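Long-range contact in carbonic anhydrase (Glaciozyma antarctica, PDB 5ZTP), which is probably a beta-class carbonic anhydrase from a cold-adapted yeast, expected to interconvert carbon dioxide and bicarbonate: residues C93-H104 against V119-V130. Numbering follows the deposited sequence.
Sequences CGMLTFRSDQLH and VDSLACLEFPDV
S100 and E126 form the polar centre of this contact, which runs along a helical excursion (helices 100-108 and 116-119), joining its two legs between strand 84-90 and helix 130-143 in a probable beta-class carbonic anhydrase fold. E126 CG sits between the backbone N and the carbonyl carbon (chi1 72°), and a bend at chi2 brings the carboxylate to the first turn of helix 100-108. There OE2 accepts S100 N at 2.9 Å, met from above the carboxylate plane, while OE1 receives S100 OG through its syn lone pair at 2.8 Å. The same OG accepts C124 N at 3.1 Å, so one hydroxyl links the carboxylate to the loop backbone. Replacing E126 by an alanine removes the carboxylate, which would probably leave S100 N and the S100 hydroxyl without their acceptor and set the hydroxyl free to turn from C124 N.

H104 lies between S100 O on one ring face and D120 CA on the other, the latter 3.9 Å from the ring centroid and 12° off its normal. Its NE2 donates to L122 O, close to the ring plane, at 3.0 Å and 156°, which fixes the ring's rotation.

At the other end, the F127 ring meets three residues: the M95 and F127 side chains cross at about a right angle, with M95 CB off-centre from the ring, 4.1 Å from its centroid; L96 CD2 reaches CD1; and C93 SG, modelled as linked to a sulfate ion, lies oblique to the ring near CZ. F127 N also donates to M95 O, tying the backbones together beside the ring.

Between these groups C124 lies near the second subunit: R71 of that subunit donates through NH2 to C124 O, and I75 of the second subunit packs on F98. C124 CB lies 3.7 Å from F98 CE2, and C124 SG lies at the F98 ring edge, 3.7 Å from L103 CD2.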
ATOM      1  N   CYS A  93       3.114 -15.210   4.772  1.00 22.49           N
ATOM      2  CA  CYS A  93       3.579 -13.838   5.010  1.00 22.33           C
ATOM      3  C   CYS A  93       4.993 -13.773   5.565  1.00 21.68           C
ATOM      4  O   CYS A  93       5.343 -14.529   6.479  1.00 22.16           O
ATOM      5  CB  CYS A  93       2.637 -13.065   5.941  1.00 22.94           C
ATOM      6  SG  CYS A  93       2.507 -11.287   5.499  1.00 23.37           S
ATOM      7  N   GLY A  94       5.797 -12.863   4.993  1.00 20.88           N
ATOM      8  CA  GLY A  94       7.176 -12.590   5.442  1.00 20.31           C
ATOM      9  C   GLY A  94       7.273 -12.146   6.887  1.00 19.54           C
ATOM     10  O   GLY A  94       8.311 -12.243   7.498  1.00 19.12           O
ATOM     11  N   MET A  95       6.151 -11.683   7.423  1.00 20.34           N
ATOM     12  CA  MET A  95       6.026 -11.224   8.800  1.00 19.89           C
ATOM     13  C   MET A  95       5.838 -12.358   9.811  1.00 19.69           C
ATOM     14  O   MET A  95       5.828 -12.110  11.024  1.00 21.05           O
ATOM     15  CB  MET A  95       4.812 -10.289   8.894  1.00 19.41           C
ATOM     16  CG  MET A  95       4.842  -9.122   7.929  1.00 19.31           C
ATOM     17  SD  MET A  95       6.327  -8.112   8.009  1.00 19.11           S
ATOM     18  CE  MET A  95       6.387  -7.642   9.740  1.00 19.31           C
ATOM     19  N   LEU A  96       5.604 -13.574   9.321  1.00 18.47           N
ATOM     20  CA  LEU A  96       5.608 -14.755  10.173  1.00 17.78           C
ATOM     21  C   LEU A  96       7.061 -15.160  10.499  1.00 17.83           C
ATOM     22  O   LEU A  96       7.325 -15.797  11.500  1.00 18.01           O
ATOM     23  CB  LEU A  96       4.851 -15.919   9.508  1.00 17.06           C
ATOM     24  CG  LEU A  96       3.358 -15.740   9.218  1.00 16.56           C
ATOM     25  CD1 LEU A  96       2.917 -16.637   8.068  1.00 15.95           C
ATOM     26  CD2 LEU A  96       2.488 -15.951  10.457  1.00 16.39           C
ATOM     27  N   THR A  97       8.013 -14.758   9.680  1.00 18.03           N
ATOM     28  CA  THR A  97       9.327 -15.356   9.741  1.00 18.24           C
ATOM     29  C   THR A  97      10.309 -14.643  10.673  1.00 18.70           C
ATOM     30  O   THR A  97      11.405 -15.155  10.880  1.00 19.62           O
ATOM     31  CB  THR A  97       9.956 -15.391   8.345  1.00 18.18           C
ATOM     32  OG1 THR A  97      10.268 -14.052   7.924  1.00 18.12           O
ATOM     33  CG2 THR A  97       9.008 -16.053   7.349  1.00 18.21           C
ATOM     34  N   PHE A  98       9.964 -13.488  11.238  1.00 18.57           N
ATOM     35  CA  PHE A  98      10.931 -12.795  12.098  1.00 18.78           C
ATOM     36  C   PHE A  98      10.357 -11.944  13.243  1.00 18.52           C
ATOM     37  O   PHE A  98       9.140 -11.758  13.391  1.00 16.58           O
ATOM     38  CB  PHE A  98      11.847 -11.919  11.236  1.00 19.21           C
ATOM     39  CG  PHE A  98      11.215 -10.627  10.815  1.00 20.30           C
ATOM     40  CD1 PHE A  98      10.278 -10.596   9.793  1.00 20.30           C
ATOM     41  CD2 PHE A  98      11.535  -9.433  11.451  1.00 21.56           C
ATOM     42  CE1 PHE A  98       9.685  -9.402   9.400  1.00 20.37           C
ATOM     43  CE2 PHE A  98      10.938  -8.231  11.054  1.00 21.53           C
ATOM     44  CZ  PHE A  98      10.004  -8.223  10.029  1.00 20.62           C
ATOM     45  N   ARG A  99      11.291 -11.445  14.051  1.00 19.27           N
ATOM     46  CA  ARG A  99      10.988 -10.593  15.184  1.00 20.16           C
ATOM     47  C   ARG A  99      11.759  -9.312  15.042  1.00 18.79           C
ATOM     48  O   ARG A  99      12.768  -9.274  14.364  1.00 17.90           O
ATOM     49  CB  ARG A  99      11.382 -11.279  16.469  1.00 21.94           C
ATOM     50  CG  ARG A  99      10.379 -11.088  17.587  1.00 24.40           C
ATOM     51  CD  ARG A  99      10.741 -11.993  18.760  1.00 25.73           C
ATOM     52  NE  ARG A  99      12.163 -11.850  19.072  1.00 26.51           N
ATOM     53  CZ  ARG A  99      12.971 -12.829  19.479  1.00 27.58           C
ATOM     54  NH1 ARG A  99      12.526 -14.065  19.650  1.00 26.81           N
ATOM     55  NH2 ARG A  99      14.255 -12.569  19.708  1.00 28.99           N
ATOM     56  N   SER A 100      11.282  -8.251  15.672  1.00 18.61           N
ATOM     57  CA  SER A 100      11.827  -6.909  15.385  1.00 18.60           C
ATOM     58  C   SER A 100      13.280  -6.769  15.777  1.00 18.26           C
ATOM     59  O   SER A 100      14.053  -6.134  15.069  1.00 19.42           O
ATOM     60  CB  SER A 100      11.013  -5.805  16.051  1.00 18.46           C
ATOM     61  OG  SER A 100       9.809  -5.595  15.342  1.00 18.81           O
ATOM     62  N   ASP A 101      13.645  -7.367  16.903  1.00 17.79           N
ATOM     63  CA  ASP A 101      15.018  -7.333  17.365  1.00 17.50           C
ATOM     64  C   ASP A 101      15.928  -8.091  16.411  1.00 16.74           C
ATOM     65  O   ASP A 101      17.058  -7.646  16.177  1.00 17.24           O
ATOM     66  CB  ASP A 101      15.146  -7.876  18.786  1.00 17.89           C
ATOM     67  CG  ASP A 101      14.536  -9.243  18.941  1.00 18.41           C
ATOM     68  OD1 ASP A 101      13.321  -9.398  18.672  1.00 19.15           O
ATOM     69  OD2 ASP A 101      15.262 -10.167  19.348  1.00 18.79           O
ATOM     70  N   GLN A 102      15.444  -9.194  15.838  1.00 15.44           N
ATOM     71  CA  GLN A 102      16.250  -9.951  14.861  1.00 14.99           C
ATOM     72  C   GLN A 102      16.549  -9.091  13.658  1.00 15.14           C
ATOM     73  O   GLN A 102      17.699  -9.054  13.185  1.00 15.30           O
ATOM     74  CB  GLN A 102      15.557 -11.209  14.361  1.00 14.86           C
ATOM     75  CG  GLN A 102      15.034 -12.141  15.434  1.00 15.15           C
ATOM     76  CD  GLN A 102      14.339 -13.337  14.833  1.00 15.44           C
ATOM     77  OE1 GLN A 102      13.396 -13.207  14.039  1.00 15.72           O
ATOM     78  NE2 GLN A 102      14.799 -14.514  15.197  1.00 15.65           N
ATOM     79  N   LEU A 103      15.517  -8.392  13.169  1.00 14.80           N
ATOM     80  CA  LEU A 103      15.688  -7.504  12.039  1.00 14.84           C
ATOM     81  C   LEU A 103      16.628  -6.345  12.368  1.00 14.66           C
ATOM     82  O   LEU A 103      17.483  -5.992  11.545  1.00 14.45           O
ATOM     83  CB  LEU A 103      14.358  -6.941  11.549  1.00 15.13           C
ATOM     84  CG  LEU A 103      14.558  -5.917  10.396  1.00 15.33           C
ATOM     85  CD1 LEU A 103      13.661  -6.266   9.229  1.00 15.65           C
ATOM     86  CD2 LEU A 103      14.349  -4.454  10.799  1.00 15.00           C
ATOM     87  N   HIS A 104      16.453  -5.755  13.548  1.00 14.09           N
ATOM     88  CA  HIS A 104      17.332  -4.688  13.993  1.00 14.27           C
ATOM     89  C   HIS A 104      18.797  -5.090  13.884  1.00 14.91           C
ATOM     90  O   HIS A 104      19.588  -4.395  13.236  1.00 14.19           O
ATOM     91  CB  HIS A 104      17.028  -4.297  15.440  1.00 14.02           C
ATOM     92  CG  HIS A 104      15.748  -3.565  15.594  1.00 13.53           C
ATOM     93  ND1 HIS A 104      15.187  -3.314  16.817  1.00 13.29           N
ATOM     94  CD2 HIS A 104      14.890  -3.072  14.671  1.00 13.45           C
ATOM     95  CE1 HIS A 104      14.041  -2.676  16.642  1.00 13.55           C
ATOM     96  NE2 HIS A 104      13.838  -2.521  15.348  1.00 13.24           N
ATOM     97  N   VAL A 119      17.563   2.316  13.141  1.00 16.45           N
ATOM     98  CA  VAL A 119      17.036   0.940  12.956  1.00 15.70           C
ATOM     99  C   VAL A 119      16.202   0.545  14.164  1.00 14.30           C
ATOM    100  O   VAL A 119      15.133  -0.032  14.013  1.00 13.86           O
ATOM    101  CB  VAL A 119      18.101  -0.169  12.622  1.00 16.73           C
ATOM    102  CG1 VAL A 119      19.475   0.392  12.277  1.00 17.01           C
ATOM    103  CG2 VAL A 119      18.244  -1.191  13.739  1.00 17.16           C
ATOM    104  N   ASP A 120      16.707   0.887  15.352  1.00 13.32           N
ATOM    105  CA  ASP A 120      16.138   0.489  16.637  1.00 12.62           C
ATOM    106  C   ASP A 120      14.794   1.131  16.912  1.00 12.67           C
ATOM    107  O   ASP A 120      14.057   0.658  17.771  1.00 12.30           O
ATOM    108  CB  ASP A 120      17.084   0.878  17.766  1.00 12.43           C
ATOM    109  CG  ASP A 120      18.185  -0.155  18.033  1.00 12.27           C
ATOM    110  OD1 ASP A 120      18.389  -1.141  17.285  1.00 11.88           O
ATOM    111  OD2 ASP A 120      18.850   0.044  19.059  1.00 12.12           O
ATOM    112  N   SER A 121      14.473   2.194  16.181  1.00 13.27           N
ATOM    113  CA  SER A 121      13.172   2.853  16.286  1.00 14.02           C
ATOM    114  C   SER A 121      12.045   2.303  15.404  1.00 14.69           C
ATOM    115  O   SER A 121      10.925   2.783  15.475  1.00 14.48           O
ATOM    116  CB  SER A 121      13.336   4.349  16.003  1.00 14.53           C
ATOM    117  OG  SER A 121      13.677   4.617  14.655  1.00 14.55           O
ATOM    118  N   LEU A 122      12.329   1.302  14.582  1.00 16.35           N
ATOM    119  CA  LEU A 122      11.279   0.632  13.769  1.00 17.72           C
ATOM    120  C   LEU A 122      10.536  -0.494  14.484  1.00 17.05           C
ATOM    121  O   LEU A 122      11.111  -1.548  14.753  1.00 17.24           O
ATOM    122  CB  LEU A 122      11.895  -0.016  12.531  1.00 18.91           C
ATOM    123  CG  LEU A 122      12.377   0.920  11.434  1.00 19.98           C
ATOM    124  CD1 LEU A 122      13.007   0.035  10.370  1.00 20.19           C
ATOM    125  CD2 LEU A 122      11.238   1.783  10.872  1.00 20.22           C
ATOM    126  N   ALA A 123       9.262  -0.294  14.776  1.00 16.22           N
ATOM    127  CA  ALA A 123       8.446  -1.411  15.181  1.00 15.39           C
ATOM    128  C   ALA A 123       8.078  -2.076  13.868  1.00 15.45           C
ATOM    129  O   ALA A 123       7.415  -1.447  13.018  1.00 15.95           O
ATOM    130  CB  ALA A 123       7.219  -0.952  15.942  1.00 15.02           C
ATOM    131  N   CYS A 124       8.520  -3.321  13.687  1.00 14.97           N
ATOM    132  CA  CYS A 124       8.237  -4.052  12.461  1.00 14.92           C
ATOM    133  C   CYS A 124       6.803  -4.539  12.336  1.00 14.88           C
ATOM    134  O   CYS A 124       6.316  -4.687  11.219  1.00 15.56           O
ATOM    135  CB  CYS A 124       9.194  -5.214  12.293  1.00 15.06           C
ATOM    136  SG  CYS A 124      10.906  -4.650  12.216  1.00 15.17           S
ATOM    137  N   LEU A 125       6.129  -4.792  13.464  1.00 14.25           N
ATOM    138  CA  LEU A 125       4.733  -5.238  13.447  1.00 13.48           C
ATOM    139  C   LEU A 125       4.561  -6.692  12.898  1.00 13.83           C
ATOM    140  O   LEU A 125       3.547  -7.029  12.287  1.00 13.45           O
ATOM    141  CB  LEU A 125       3.852  -4.272  12.639  1.00 13.09           C
ATOM    142  CG  LEU A 125       3.558  -2.775  12.860  1.00 12.59           C
ATOM    143  CD1 LEU A 125       4.459  -2.148  13.875  1.00 12.25           C
ATOM    144  CD2 LEU A 125       3.575  -2.010  11.560  1.00 12.49           C
ATOM    145  N   GLU A 126       5.550  -7.554  13.166  1.00 14.24           N
ATOM    146  CA  GLU A 126       5.481  -8.997  12.907  1.00 14.00           C
ATOM    147  C   GLU A 126       4.305  -9.664  13.640  1.00 13.94           C
ATOM    148  O   GLU A 126       3.713  -9.103  14.561  1.00 13.20           O
ATOM    149  CB  GLU A 126       6.821  -9.646  13.292  1.00 14.36           C
ATOM    150  CG  GLU A 126       7.109  -9.752  14.793  1.00 14.82           C
ATOM    151  CD  GLU A 126       7.922  -8.622  15.356  1.00 14.70           C
ATOM    152  OE1 GLU A 126       7.936  -7.534  14.764  1.00 14.53           O
ATOM    153  OE2 GLU A 126       8.553  -8.853  16.408  1.00 15.28           O
ATOM    154  N   PHE A 127       3.945 -10.854  13.188  1.00 14.36           N
ATOM    155  CA  PHE A 127       2.921 -11.634  13.854  1.00 14.71           C
ATOM    156  C   PHE A 127       3.228 -13.111  13.745  1.00 15.33           C
ATOM    157  O   PHE A 127       3.874 -13.559  12.791  1.00 15.45           O
ATOM    158  CB  PHE A 127       1.497 -11.337  13.330  1.00 15.00           C
ATOM    159  CG  PHE A 127       1.352 -11.333  11.805  1.00 15.09           C
ATOM    160  CD1 PHE A 127       1.047 -12.515  11.099  1.00 15.13           C
ATOM    161  CD2 PHE A 127       1.469 -10.142  11.079  1.00 14.81           C
ATOM    162  CE1 PHE A 127       0.909 -12.511   9.714  1.00 14.77           C
ATOM    163  CE2 PHE A 127       1.331 -10.138   9.699  1.00 14.78           C
ATOM    164  CZ  PHE A 127       1.044 -11.320   9.016  1.00 14.83           C
ATOM    165  N   PRO A 128       2.779 -13.877  14.746  1.00 16.05           N
ATOM    166  CA  PRO A 128       3.005 -15.296  14.713  1.00 15.94           C
ATOM    167  C   PRO A 128       1.868 -16.059  13.999  1.00 16.27           C
ATOM    168  O   PRO A 128       2.058 -17.186  13.590  1.00 15.93           O
ATOM    169  CB  PRO A 128       3.084 -15.635  16.205  1.00 15.88           C
ATOM    170  CG  PRO A 128       2.081 -14.714  16.834  1.00 15.94           C
ATOM    171  CD  PRO A 128       2.104 -13.463  16.002  1.00 16.14           C
ATOM    172  N   ASP A 129       0.690 -15.472  13.861  1.00 17.45           N
ATOM    173  CA  ASP A 129      -0.450 -16.212  13.317  1.00 18.38           C
ATOM    174  C   ASP A 129      -1.191 -15.341  12.314  1.00 17.98           C
ATOM    175  O   ASP A 129      -1.491 -14.166  12.608  1.00 17.38           O
ATOM    176  CB  ASP A 129      -1.406 -16.651  14.444  1.00 19.02           C
ATOM    177  CG  ASP A 129      -2.523 -17.551  13.948  1.00 19.80           C
ATOM    178  OD1 ASP A 129      -2.252 -18.759  13.816  1.00 21.67           O
ATOM    179  OD2 ASP A 129      -3.665 -17.080  13.711  1.00 20.02           O
ATOM    180  N   VAL A 130      -1.505 -15.927  11.155  1.00 16.92           N
ATOM    181  CA  VAL A 130      -2.113 -15.166  10.077  1.00 16.02           C
ATOM    182  C   VAL A 130      -3.509 -14.759  10.452  1.00 16.42           C
ATOM    183  O   VAL A 130      -3.893 -13.628  10.244  1.00 16.99           O
ATOM    184  CB  VAL A 130      -2.155 -15.939   8.769  1.00 15.55           C
ATOM    185  CG1 VAL A 130      -2.987 -15.199   7.734  1.00 15.43           C
ATOM    186  CG2 VAL A 130      -0.742 -16.178   8.267  1.00 15.54           C
TER